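PDB 5HMN: AAC3-I from Uncultured bacterium, which probably transfers the acetyl group of acetyl-coenzyme A to an amino group of aminoglycoside antibiotics, so giving resistance, and has the GNAT fold. Local coordinates for residues Asp6-Gln9 / Asn13-Ala16; Val15-Thr20 / Gly63-Gly68; Ala71-Lys76 / Glu80-Tyr85; Phe121-Thr126 / Val146-Ile151. All blocks are in the same frame, centred on the assembly; numbering follows the deposited sequence.

Contact 1: residues Asp6-Gln9 / Asn13-Ala16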
loop_
_atom_site.group_PDB
_atom_site.type_symbol
_atom_site.label_atom_id
_atom_site.label_comp_id
_atom_site.label_asym_id
_atom_site.label_seq_id
_atom_site.Cartn_x
_atom_site.Cartn_y
_atom_site.Cartn_z
ATOM N N ASP C 6 18.130 -18.803 -7.346
ATOM C CA ASP C 6 18.302 -18.388 -5.963
ATOM C C ASP C 6 17.444 -17.160 -5.659
ATOM O O ASP C 6 17.712 -16.069 -6.165
ATOM C CB ASP C 6 19.775 -18.094 -5.676
ATOM C CG ASP C 6 20.020 -17.681 -4.239
ATOM O OD1 ASP C 6 19.807 -18.518 -3.337
ATOM O OD2 ASP C 6 20.436 -16.524 -4.011
ATOM N N VAL C 7 16.407 -17.346 -4.845
ATOM C CA VAL C 7 15.563 -16.234 -4.417
ATOM C C VAL C 7 16.056 -15.702 -3.077
ATOM O O VAL C 7 16.094 -16.427 -2.083
ATOM C CB VAL C 7 14.089 -16.641 -4.304
ATOM C CG1 VAL C 7 13.268 -15.478 -3.792
ATOM C CG2 VAL C 7 13.567 -17.105 -5.655
ATOM N N HIS C 8 16.426 -14.428 -3.057
ATOM C CA HIS C 8 17.170 -13.858 -1.941
ATOM C C HIS C 8 16.557 -12.545 -1.437
ATOM O O HIS C 8 16.299 -11.631 -2.215
ATOM C CB HIS C 8 18.627 -13.648 -2.372
ATOM C CG HIS C 8 19.441 -12.847 -1.409
ATOM N ND1 HIS C 8 19.695 -13.263 -0.120
ATOM C CD2 HIS C 8 20.072 -11.657 -1.552
ATOM C CE1 HIS C 8 20.441 -12.360 0.492
ATOM N NE2 HIS C 8 20.683 -11.376 -0.355
ATOM N N GLN C 9 16.313 -12.457 -0.133
ATOM C CA GLN C 9 15.837 -11.203 0.450
ATOM C C GLN C 9 17.002 -10.244 0.657
ATOM O O GLN C 9 17.992 -10.586 1.308
ATOM C CB GLN C 9 15.114 -11.442 1.773
ATOM C CG GLN C 9 14.616 -10.156 2.417
ATOM C CD GLN C 9 13.801 -10.390 3.676
ATOM O OE1 GLN C 9 13.615 -11.524 4.116
ATOM N NE2 GLN C 9 13.309 -9.307 4.263
ATOM N N ASN C 13 22.802 -4.510 3.988
ATOM C CA ASN C 13 24.174 -4.601 3.501
ATOM C C ASN C 13 24.255 -4.798 1.989
ATOM O O ASN C 13 25.323 -5.097 1.456
ATOM C CB ASN C 13 24.903 -5.751 4.199
ATOM C CG ASN C 13 24.949 -5.585 5.705
ATOM O OD1 ASN C 13 24.579 -6.490 6.456
ATOM N ND2 ASN C 13 25.411 -4.425 6.157
ATOM N N GLU C 14 23.133 -4.629 1.298
ATOM C CA GLU C 14 23.070 -4.967 -0.121
ATOM C C GLU C 14 22.358 -3.923 -0.970
ATOM O O GLU C 14 21.537 -4.265 -1.821
ATOM C CB GLU C 14 22.390 -6.325 -0.298
ATOM C CG GLU C 14 23.217 -7.492 0.226
ATOM C CD GLU C 14 22.416 -8.766 0.355
ATOM O OE1 GLU C 14 21.174 -8.695 0.294
ATOM O OE2 GLU C 14 23.028 -9.843 0.517
ATOM N N VAL C 15 22.689 -2.654 -0.746
ATOM C CA VAL C 15 22.141 -1.562 -1.546
ATOM C C VAL C 15 22.574 -1.704 -3.004
ATOM O O VAL C 15 21.820 -1.376 -3.925
ATOM C CB VAL C 15 22.581 -0.185 -1.000
ATOM C CG1 VAL C 15 22.139 0.937 -1.929
ATOM C CG2 VAL C 15 22.025 0.032 0.402
ATOM N N ALA C 16 23.788 -2.208 -3.203
ATOM C CA ALA C 16 24.316 -2.446 -4.542
ATOM C C ALA C 16 23.413 -3.382 -5.345
ATOM O O ALA C 16 23.175 -3.157 -6.528
ATOM C CB ALA C 16 25.724 -3.015 -4.456
#

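Contact 2: residues Val15-Thr20 / Gly63-Gly68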
loop_
_atom_site.group_PDB
_atom_site.type_symbol
_atom_site.label_atom_id
_atom_site.label_comp_id
_atom_site.label_asym_id
_atom_site.label_seq_id
_atom_site.Cartn_x
_atom_site.Cartn_y
_atom_site.Cartn_z
ATOM N N VAL C 15 22.689 -2.654 -0.746
ATOM C CA VAL C 15 22.141 -1.562 -1.546
ATOM C C VAL C 15 22.574 -1.704 -3.004
ATOM O O VAL C 15 21.820 -1.376 -3.925
ATOM C CB VAL C 15 22.581 -0.185 -1.000
ATOM C CG1 VAL C 15 22.139 0.937 -1.929
ATOM C CG2 VAL C 15 22.025 0.032 0.402
ATOM N N ALA C 16 23.788 -2.208 -3.203
ATOM C CA ALA C 16 24.316 -2.446 -4.542
ATOM C C ALA C 16 23.413 -3.382 -5.345
ATOM O O ALA C 16 23.175 -3.157 -6.528
ATOM C CB ALA C 16 25.724 -3.015 -4.456
ATOM N N LEU C 17 22.913 -4.427 -4.697
ATOM C CA LEU C 17 21.991 -5.364 -5.338
ATOM C C LEU C 17 20.673 -4.680 -5.685
ATOM O O LEU C 17 20.063 -4.965 -6.713
ATOM C CB LEU C 17 21.734 -6.571 -4.435
ATOM C CG LEU C 17 22.540 -7.840 -4.717
ATOM C CD1 LEU C 17 24.022 -7.540 -4.758
ATOM C CD2 LEU C 17 22.243 -8.913 -3.681
ATOM N N MET C 18 20.237 -3.773 -4.818
ATOM C CA MET C 18 19.001 -3.034 -5.038
ATOM C C MET C 18 19.104 -2.181 -6.297
ATOM O O MET C 18 18.152 -2.084 -7.071
ATOM C CB MET C 18 18.679 -2.159 -3.821
ATOM C CG MET C 18 17.331 -1.473 -3.888
ATOM S SD MET C 18 15.990 -2.643 -3.637
ATOM C CE MET C 18 14.659 -1.827 -4.504
ATOM N N GLU C 19 20.278 -1.580 -6.507
ATOM C CA GLU C 19 20.528 -0.733 -7.674
ATOM C C GLU C 19 20.433 -1.501 -8.980
ATOM O O GLU C 19 19.924 -0.994 -9.981
ATOM C CB GLU C 19 21.908 -0.078 -7.568
ATOM C CG GLU C 19 21.983 1.029 -6.536
ATOM C CD GLU C 19 20.659 1.750 -6.368
ATOM O OE1 GLU C 19 20.414 2.725 -7.110
ATOM O OE2 GLU C 19 19.864 1.345 -5.492
ATOM N N THR C 20 20.951 -2.724 -8.974
ATOM C CA THR C 20 20.887 -3.584 -10.143
ATOM C C THR C 20 19.449 -4.039 -10.372
ATOM O O THR C 20 18.983 -4.126 -11.507
ATOM C CB THR C 20 21.807 -4.805 -9.985
ATOM O OG1 THR C 20 23.147 -4.358 -9.735
ATOM C CG2 THR C 20 21.787 -5.661 -11.244
ATOM N N GLY C 63 24.754 -15.777 -10.169
ATOM C CA GLY C 63 25.257 -14.469 -9.788
ATOM C C GLY C 63 24.602 -13.308 -10.513
ATOM O O GLY C 63 24.914 -12.149 -10.235
ATOM N N GLU C 64 23.703 -13.609 -11.442
ATOM C CA GLU C 64 23.003 -12.571 -12.197
ATOM C C GLU C 64 21.564 -12.376 -11.726
ATOM O O GLU C 64 20.784 -13.323 -11.689
ATOM C CB GLU C 64 23.001 -12.892 -13.691
ATOM C CG GLU C 64 22.335 -11.818 -14.538
ATOM C CD GLU C 64 21.962 -12.310 -15.927
ATOM O OE1 GLU C 64 21.895 -13.541 -16.130
ATOM O OE2 GLU C 64 21.731 -11.461 -16.815
ATOM N N ILE C 65 21.219 -11.143 -11.370
ATOM C CA ILE C 65 19.841 -10.805 -11.029
ATOM C C ILE C 65 18.981 -10.866 -12.285
ATOM O O ILE C 65 19.251 -10.169 -13.262
ATOM C CB ILE C 65 19.743 -9.405 -10.390
ATOM C CG1 ILE C 65 20.440 -9.404 -9.029
ATOM C CG2 ILE C 65 18.279 -8.976 -10.250
ATOM C CD1 ILE C 65 20.466 -8.052 -8.341
ATOM N N VAL C 66 17.958 -11.717 -12.264
ATOM C CA VAL C 66 17.089 -11.912 -13.426
ATOM C C VAL C 66 15.635 -11.558 -13.107
ATOM O O VAL C 66 14.757 -11.633 -13.969
ATOM C CB VAL C 66 17.157 -13.365 -13.931
ATOM C CG1 VAL C 66 18.581 -13.704 -14.387
ATOM C CG2 VAL C 66 16.699 -14.325 -12.846
ATOM N N GLY C 67 15.383 -11.169 -11.867
ATOM C CA GLY C 67 14.040 -10.796 -11.460
ATOM C C GLY C 67 14.011 -10.305 -10.033
ATOM O O GLY C 67 15.005 -10.403 -9.316
ATOM N N GLY C 68 12.859 -9.796 -9.603
ATOM C CA GLY C 68 12.738 -9.319 -8.245
ATOM C C GLY C 68 11.357 -8.832 -7.857
ATOM O O GLY C 68 10.451 -8.732 -8.687
#

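Contact 3: residues Ala71-Lys76 / Glu80-Tyr85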
loop_
_atom_site.group_PDB
_atom_site.type_symbol
_atom_site.label_atom_id
_atom_site.label_comp_id
_atom_site.label_asym_id
_atom_site.label_seq_id
_atom_site.Cartn_x
_atom_site.Cartn_y
_atom_site.Cartn_z
ATOM N N ALA C 71 7.875 -5.130 -1.853
ATOM C CA ALA C 71 6.602 -5.210 -1.144
ATOM C C ALA C 71 6.625 -4.434 0.171
ATOM O O ALA C 71 7.688 -4.178 0.735
ATOM C CB ALA C 71 6.233 -6.662 -0.888
ATOM N N TYR C 72 5.440 -4.080 0.650
ATOM C CA TYR C 72 5.294 -3.338 1.900
ATOM C C TYR C 72 4.377 -4.094 2.847
ATOM O O TYR C 72 3.273 -4.487 2.468
ATOM C CB TYR C 72 4.737 -1.936 1.638
ATOM C CG TYR C 72 5.631 -1.038 0.803
ATOM C CD1 TYR C 72 5.574 -1.061 -0.581
ATOM C CD2 TYR C 72 6.518 -0.153 1.407
ATOM C CE1 TYR C 72 6.390 -0.239 -1.348
ATOM C CE2 TYR C 72 7.333 0.672 0.652
ATOM C CZ TYR C 72 7.265 0.623 -0.724
ATOM O OH TYR C 72 8.073 1.445 -1.479
ATOM N N GLU C 73 4.831 -4.312 4.078
ATOM C CA GLU C 73 3.964 -4.904 5.087
ATOM C C GLU C 73 3.100 -3.834 5.742
ATOM O O GLU C 73 3.612 -2.856 6.289
ATOM C CB GLU C 73 4.777 -5.639 6.150
ATOM C CG GLU C 73 3.908 -6.280 7.224
ATOM C CD GLU C 73 4.717 -6.862 8.368
ATOM O OE1 GLU C 73 5.956 -6.702 8.371
ATOM O OE2 GLU C 73 4.109 -7.480 9.265
ATOM N N LEU C 74 1.788 -4.026 5.686
ATOM C CA LEU C 74 0.856 -3.056 6.251
ATOM C C LEU C 74 0.254 -3.575 7.550
ATOM O O LEU C 74 -0.659 -4.402 7.532
ATOM C CB LEU C 74 -0.254 -2.735 5.244
ATOM C CG LEU C 74 -0.055 -1.574 4.262
ATOM C CD1 LEU C 74 1.292 -1.620 3.577
ATOM C CD2 LEU C 74 -1.176 -1.559 3.230
ATOM N N LYS C 75 0.772 -3.096 8.676
ATOM C CA LYS C 75 0.216 -3.469 9.969
ATOM C C LYS C 75 -1.110 -2.738 10.188
ATOM O O LYS C 75 -1.170 -1.508 10.164
ATOM C CB LYS C 75 1.211 -3.169 11.094
ATOM C CG LYS C 75 1.454 -4.352 12.028
ATOM C CD LYS C 75 2.936 -4.671 12.164
ATOM C CE LYS C 75 3.157 -5.995 12.887
ATOM N NZ LYS C 75 4.599 -6.380 12.934
ATOM N N LYS C 76 -2.175 -3.501 10.389
ATOM C CA LYS C 76 -3.523 -2.940 10.375
ATOM C C LYS C 76 -3.929 -2.298 11.704
ATOM O O LYS C 76 -3.325 -2.552 12.746
ATOM C CB LYS C 76 -4.536 -4.018 9.985
ATOM C CG LYS C 76 -4.248 -4.700 8.647
ATOM C CD LYS C 76 -4.216 -3.711 7.477
ATOM C CE LYS C 76 -5.532 -2.949 7.330
ATOM N NZ LYS C 76 -6.705 -3.825 7.039
ATOM N N GLU C 80 -5.300 -6.715 15.239
ATOM C CA GLU C 80 -3.891 -7.071 15.330
ATOM C C GLU C 80 -3.536 -8.054 14.230
ATOM O O GLU C 80 -3.444 -9.258 14.465
ATOM C CB GLU C 80 -3.564 -7.672 16.693
ATOM C CG GLU C 80 -3.686 -6.684 17.820
ATOM C CD GLU C 80 -3.425 -7.303 19.177
ATOM O OE1 GLU C 80 -3.334 -8.548 19.264
ATOM O OE2 GLU C 80 -3.311 -6.535 20.155
ATOM N N ARG C 81 -3.348 -7.529 13.025
ATOM C CA ARG C 81 -3.010 -8.347 11.871
ATOM C C ARG C 81 -2.263 -7.500 10.854
ATOM O O ARG C 81 -2.221 -6.277 10.969
ATOM C CB ARG C 81 -4.268 -8.947 11.244
ATOM C CG ARG C 81 -5.187 -7.916 10.620
ATOM C CD ARG C 81 -6.546 -8.501 10.282
ATOM N NE ARG C 81 -7.388 -7.533 9.586
ATOM C CZ ARG C 81 -8.684 -7.699 9.355
ATOM N NH1 ARG C 81 -9.295 -8.798 9.769
ATOM N NH2 ARG C 81 -9.371 -6.764 8.713
ATOM N N SER C 82 -1.674 -8.145 9.858
ATOM C CA SER C 82 -0.949 -7.408 8.835
ATOM C C SER C 82 -1.146 -8.034 7.462
ATOM O O SER C 82 -1.406 -9.231 7.338
ATOM C CB SER C 82 0.542 -7.337 9.181
ATOM O OG SER C 82 1.144 -8.619 9.151
ATOM N N GLU C 83 -1.035 -7.206 6.430
ATOM C CA GLU C 83 -1.074 -7.674 5.053
ATOM C C GLU C 83 0.147 -7.175 4.299
ATOM O O GLU C 83 0.679 -6.105 4.606
ATOM C CB GLU C 83 -2.336 -7.192 4.341
ATOM C CG GLU C 83 -3.524 -6.964 5.243
ATOM C CD GLU C 83 -4.638 -6.225 4.529
ATOM O OE1 GLU C 83 -4.366 -5.600 3.483
ATOM O OE2 GLU C 83 -5.787 -6.268 5.017
ATOM N N ILE C 84 0.577 -7.944 3.307
ATOM C CA ILE C 84 1.731 -7.563 2.503
ATOM C C ILE C 84 1.268 -7.098 1.127
ATOM O O ILE C 84 0.574 -7.820 0.408
ATOM C CB ILE C 84 2.738 -8.718 2.363
ATOM C CG1 ILE C 84 3.235 -9.160 3.739
ATOM C CG2 ILE C 84 3.912 -8.306 1.483
ATOM C CD1 ILE C 84 4.216 -10.306 3.684
ATOM N N TYR C 85 1.634 -5.872 0.782
ATOM C CA TYR C 85 1.288 -5.307 -0.512
ATOM C C TYR C 85 2.457 -5.423 -1.489
ATOM O O TYR C 85 3.488 -4.780 -1.314
ATOM C CB TYR C 85 0.866 -3.845 -0.345
ATOM C CG TYR C 85 0.568 -3.119 -1.636
ATOM C CD1 TYR C 85 -0.227 -3.695 -2.616
ATOM C CD2 TYR C 85 1.059 -1.842 -1.860
ATOM C CE1 TYR C 85 -0.509 -3.025 -3.791
ATOM C CE2 TYR C 85 0.783 -1.166 -3.030
ATOM C CZ TYR C 85 -0.002 -1.762 -3.995
ATOM O OH TYR C 85 -0.284 -1.091 -5.166
#

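Contact 4: residues Phe121-Thr126 / Val146-Ile151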
loop_
_atom_site.group_PDB
_atom_site.type_symbol
_atom_site.label_atom_id
_atom_site.label_comp_id
_atom_site.label_asym_id
_atom_site.label_seq_id
_atom_site.Cartn_x
_atom_site.Cartn_y
_atom_site.Cartn_z
ATOM N N PHE C 121 -1.592 -9.118 -1.054
ATOM C CA PHE C 121 -2.403 -8.607 -2.151
ATOM C C PHE C 121 -1.579 -7.766 -3.121
ATOM O O PHE C 121 -0.513 -7.240 -2.781
ATOM C CB PHE C 121 -3.613 -7.822 -1.622
ATOM C CG PHE C 121 -3.266 -6.511 -0.971
ATOM C CD1 PHE C 121 -3.422 -5.320 -1.659
ATOM C CD2 PHE C 121 -2.800 -6.469 0.332
ATOM C CE1 PHE C 121 -3.114 -4.108 -1.064
ATOM C CE2 PHE C 121 -2.484 -5.261 0.933
ATOM C CZ PHE C 121 -2.644 -4.078 0.232
ATOM N N VAL C 122 -2.065 -7.682 -4.351
ATOM C CA VAL C 122 -1.348 -6.988 -5.408
ATOM C C VAL C 122 -2.337 -6.496 -6.458
ATOM O O VAL C 122 -3.282 -7.201 -6.818
ATOM C CB VAL C 122 -0.275 -7.897 -6.063
ATOM C CG1 VAL C 122 -0.894 -9.195 -6.563
ATOM C CG2 VAL C 122 0.441 -7.173 -7.194
ATOM N N GLN C 123 -2.140 -5.267 -6.919
ATOM C CA GLN C 123 -2.964 -4.714 -7.982
ATOM C C GLN C 123 -2.386 -5.095 -9.333
ATOM O O GLN C 123 -1.187 -4.963 -9.568
ATOM C CB GLN C 123 -3.065 -3.192 -7.871
ATOM C CG GLN C 123 -3.717 -2.685 -6.602
ATOM C CD GLN C 123 -3.976 -1.191 -6.652
ATOM O OE1 GLN C 123 -4.179 -0.622 -7.726
ATOM N NE2 GLN C 123 -3.962 -0.545 -5.490
ATOM N N ALA C 124 -3.244 -5.575 -10.221
ATOM C CA ALA C 124 -2.821 -5.883 -11.575
ATOM C C ALA C 124 -3.414 -4.872 -12.541
ATOM O O ALA C 124 -4.627 -4.660 -12.567
ATOM C CB ALA C 124 -3.229 -7.292 -11.959
ATOM N N ASP C 125 -2.549 -4.242 -13.328
ATOM C CA ASP C 125 -2.990 -3.358 -14.396
ATOM C C ASP C 125 -3.806 -4.206 -15.373
ATOM O O ASP C 125 -3.702 -5.432 -15.357
ATOM C CB ASP C 125 -1.788 -2.691 -15.067
ATOM C CG ASP C 125 -2.169 -1.492 -15.906
ATOM O OD1 ASP C 125 -3.307 -1.451 -16.418
ATOM O OD2 ASP C 125 -1.323 -0.586 -16.055
ATOM N N THR C 126 -4.681 -3.583 -16.163
ATOM C CA THR C 126 -5.559 -4.348 -17.068
ATOM C C THR C 126 -5.280 -4.418 -18.579
ATOM O O THR C 126 -5.823 -5.286 -19.263
ATOM C CB THR C 126 -7.031 -3.921 -16.885
ATOM O OG1 THR C 126 -7.104 -2.499 -16.725
ATOM C CG2 THR C 126 -7.633 -4.595 -15.662
ATOM N N VAL C 146 -11.656 -3.528 -9.139
ATOM C CA VAL C 146 -11.784 -2.316 -8.342
ATOM C C VAL C 146 -11.402 -1.085 -9.158
ATOM O O VAL C 146 -10.907 -1.199 -10.281
ATOM C CB VAL C 146 -10.901 -2.374 -7.076
ATOM C CG1 VAL C 146 -11.271 -3.578 -6.220
ATOM C CG2 VAL C 146 -9.435 -2.421 -7.460
ATOM N N LEU C 147 -11.624 0.090 -8.581
ATOM C CA LEU C 147 -11.270 1.343 -9.229
ATOM C C LEU C 147 -10.085 2.006 -8.537
ATOM O O LEU C 147 -10.030 2.071 -7.311
ATOM C CB LEU C 147 -12.471 2.289 -9.245
ATOM C CG LEU C 147 -13.660 1.817 -10.077
ATOM C CD1 LEU C 147 -14.803 2.809 -9.958
ATOM C CD2 LEU C 147 -13.254 1.635 -11.529
ATOM N N HIS C 148 -9.115 2.477 -9.302
ATOM C CA HIS C 148 -7.926 3.110 -8.780
ATOM C C HIS C 148 -7.855 4.579 -9.175
ATOM O O HIS C 148 -8.089 4.907 -10.291
ATOM C CB HIS C 148 -6.709 2.368 -9.282
ATOM C CG HIS C 148 -5.421 2.917 -8.783
ATOM N ND1 HIS C 148 -4.848 2.500 -7.607
ATOM C CD2 HIS C 148 -4.586 3.835 -9.304
ATOM C CE1 HIS C 148 -3.719 3.148 -7.418
ATOM N NE2 HIS C 148 -3.538 3.966 -8.432
ATOM N N PHE C 149 -7.547 5.454 -8.232
ATOM C CA PHE C 149 -7.510 6.898 -8.457
ATOM C C PHE C 149 -6.181 7.489 -8.006
ATOM O O PHE C 149 -5.748 7.250 -6.881
ATOM C CB PHE C 149 -8.653 7.591 -7.711
ATOM C CG PHE C 149 -10.018 7.106 -8.101
ATOM C CD1 PHE C 149 -10.739 7.750 -9.094
ATOM C CD2 PHE C 149 -10.584 6.013 -7.470
ATOM C CE1 PHE C 149 -11.998 7.309 -9.452
ATOM C CE2 PHE C 149 -11.840 5.566 -7.821
ATOM C CZ PHE C 149 -12.550 6.215 -8.816
ATOM N N ASP C 150 -5.541 8.261 -8.882
ATOM C CA ASP C 150 -4.292 8.940 -8.542
ATOM C C ASP C 150 -4.528 10.421 -8.271
ATOM O O ASP C 150 -4.679 11.216 -9.197
ATOM C CB ASP C 150 -3.262 8.772 -9.660
ATOM C CG ASP C 150 -2.599 7.410 -9.640
ATOM O OD1 ASP C 150 -3.178 6.476 -9.047
ATOM O OD2 ASP C 150 -1.499 7.274 -10.214
ATOM N N ILE C 151 -4.559 10.780 -6.992
ATOM C CA ILE C 151 -4.769 12.160 -6.577
ATOM C C ILE C 151 -3.427 12.874 -6.426
ATOM O O ILE C 151 -2.555 12.414 -5.693
ATOM C CB ILE C 151 -5.555 12.228 -5.254
ATOM C CG1 ILE C 151 -6.902 11.517 -5.403
ATOM C CG2 ILE C 151 -5.757 13.668 -4.823
ATOM C CD1 ILE C 151 -7.717 11.473 -4.130
#

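Contact 1: residues Asp6-Gln9 / Asn13-Ala16
H8 and E14 meet through a histidine-carboxylate hydrogen bond that ties the first strand of the GNAT fold, 5-9, to the start of the first helix, 15-28. It illustrates how one polar pair can close a short turn. From CB, the H8 side chain runs with CG anti to the backbone N (chi1 170°), and the imidazole reaches out from the strand to meet E14, which approaches from the opposite direction. Of the ring carbons, CD2 lies 3.7 Å from E14 OE1, while CE1 passes 3.6 Å from E14 OE2. Between them NE2 leads the ring and points into the carboxylate. Its N-H is shared: the bond from H8 NE2 to E14 OE1 is 2.8 Å long and bent to 146°, and a weak second one from the same nitrogen goes to OE2. The two planes are turned 66° against each other, so the carboxylate straddles the ring edge instead of lying flat with it. E14 stands at the N-cap position, and its OE1 also accepts a hydrogen bond from S11 N in the intervening turn, which helps to fix the rotation of the carboxylate. On the strand side, H8 is held by backbone bonding with A58, while V7 packs on helix 100-115. The carboxyl carbon CD of E14 sits in the plane of the imidazole at its edge, 3.2 Å from H8 NE2.

Contact 2: residues Val15-Thr20 / Gly63-Gly68
T20, whose side chain packs on I65 of strand 64-75, also sends two weak bonds back along its own helix to A16 O: one from its backbone N at 3.3 Å, the other from OG1 at 3.4 Å. The same torsion settles both roles of this threonine. With OG1 beside the backbone N (chi1 -57°), the hydroxyl leans toward the preceding turn and CG2 is turned toward the strand. I65 comes from the other side as an extended arm (chi2 177°), and its terminal methyl CD1 does all the touching. It rests 3.9 Å from T20 CB, with T20 CG2 close by. It also comes within 3.5 Å of L17 O and within 4.2 Å of L17 CG, so that the methyl lies between the two helix residues, touching backbone as well as side chain. Further along the helix L21 and T24 pack on I65 too, and L60 of strand 54-61 adds to its surroundings. I65 is thus one of the side chains that lay the first helix against the sheet; M18 also packs on A56 of strand 54-61. Just beyond I65, V66 and G67 both face A59 in a classic beta bulge. The contact between segments 15-20 and 63-68 is made by apolar carbon and one carbonyl oxygen, which implies that the fit rests on dispersion and shape rather than on directed bonds.

Contact 3: residues Ala71-Lys76 / Glu80-Tyr85
Y72 turns the edge of its ring toward the carbonyl oxygen of Y85, its antiparallel partner, and meets F54 edge-to-face, while the Y85 ring is stacked with F121. At the far end of the hairpin, K76 NZ lies near the plane of the R81 guanidinium, at its edge; both cations are drawn to one carboxylate, that of E78 in the turn. Backbone hydrogen bonds join the two strands of this antiparallel hairpin. In the hydrogen-bonded pair L74-E83 the bond from L74 N to E83 O is short and nearly straight (2.6 Å, 173°), whereas the return bond from E83 N, 3.0 Å, approaches L74 O from above its carbonyl plane. Y72 and Y85 form the second such pair, with Y85 N 2.7 Å from Y72 O. K76 N closes on R81 O at 2.8 Å, just before the turn. The K76 side chain is bent at chi2, chi3 and chi4, each near -60°, curling its amine back to E83 in a salt bridge whose hydrogen bond is weak, NZ to OE2 3.3 Å; Y118 OH is the stronger partner of that oxygen. On the face of E73 and I84, the hydroxyl of S82 bonds to the anti lone pair of E73 OE2 at 3.2 Å, and OE1 is left to pair with R115. Around this, strand 54-61 bonds to 64-75, strand 119-124 borders 82-91, R115 at the end of helix 100-115 supplies the salt bridge to E73, and K75 O of one subunit accepts Y72 OH of the other.

Contact 4: residues Phe121-Thr126 / Val146-Ile151
Q123 and H148 are the pair that meets here, the amide oxygen OE1 of Q123 standing 3.2 Å from H148 ND1. The two side chains cross at about a right angle, their planes are 66° apart, and OE1 lies oblique to the imidazole. The glutamine reaches that far because its chain runs extended beyond CG, with CG beside the backbone N (chi1 -62°). At the other nitrogen of the histidine, NE2 makes only a weak, strongly bent bond to D150 OD1, 2.6 Å long, along its own strand. The backbones stay well apart, with Q123 CA 9.1 Å from V146 CA, too far for pairing within the chain. What lies between them is the second subunit: residues of both segments join an antiparallel ladder with a strand of that chain, and the H148 ring meets F121 of the second subunit with the planes at about 35°. T126 OG1 bonds to E145 O of the second subunit, and Q123 packs on V146 of that subunit and on Y85 of its own chain. V122 and Q123 also touch the bound coenzyme A, and V122 belongs to its pocket. Such a continuous ladder across the dimer is consistent with C-terminal strands exchanged between subunits, set beside strand 119-124 of the GNAT fold, which contributes to the coenzyme A pocket.

Overall arrangement
The four contacts follow one another along the chain and all reach the same mixed sheet. Contacts 1 and 2 share V15 and A16 on helix 15-28; their centres are about 7 Å apart, and H8 CD2 touches L17 CD2 at 4.1 Å. Strand 64-75 then leads from contact 2, on one side of the chain's centre, to contact 3 on the other, about 24 Å between centres. Contacts 3 and 4 lie about 17 Å apart between centres on the neighbouring strands 82-91 and 119-124, where I84 O and F121 N, 2.9 Å apart, probably bond. The first pair thus fastens the N-terminal helix, whereas the second extends toward the dimer and the coenzyme.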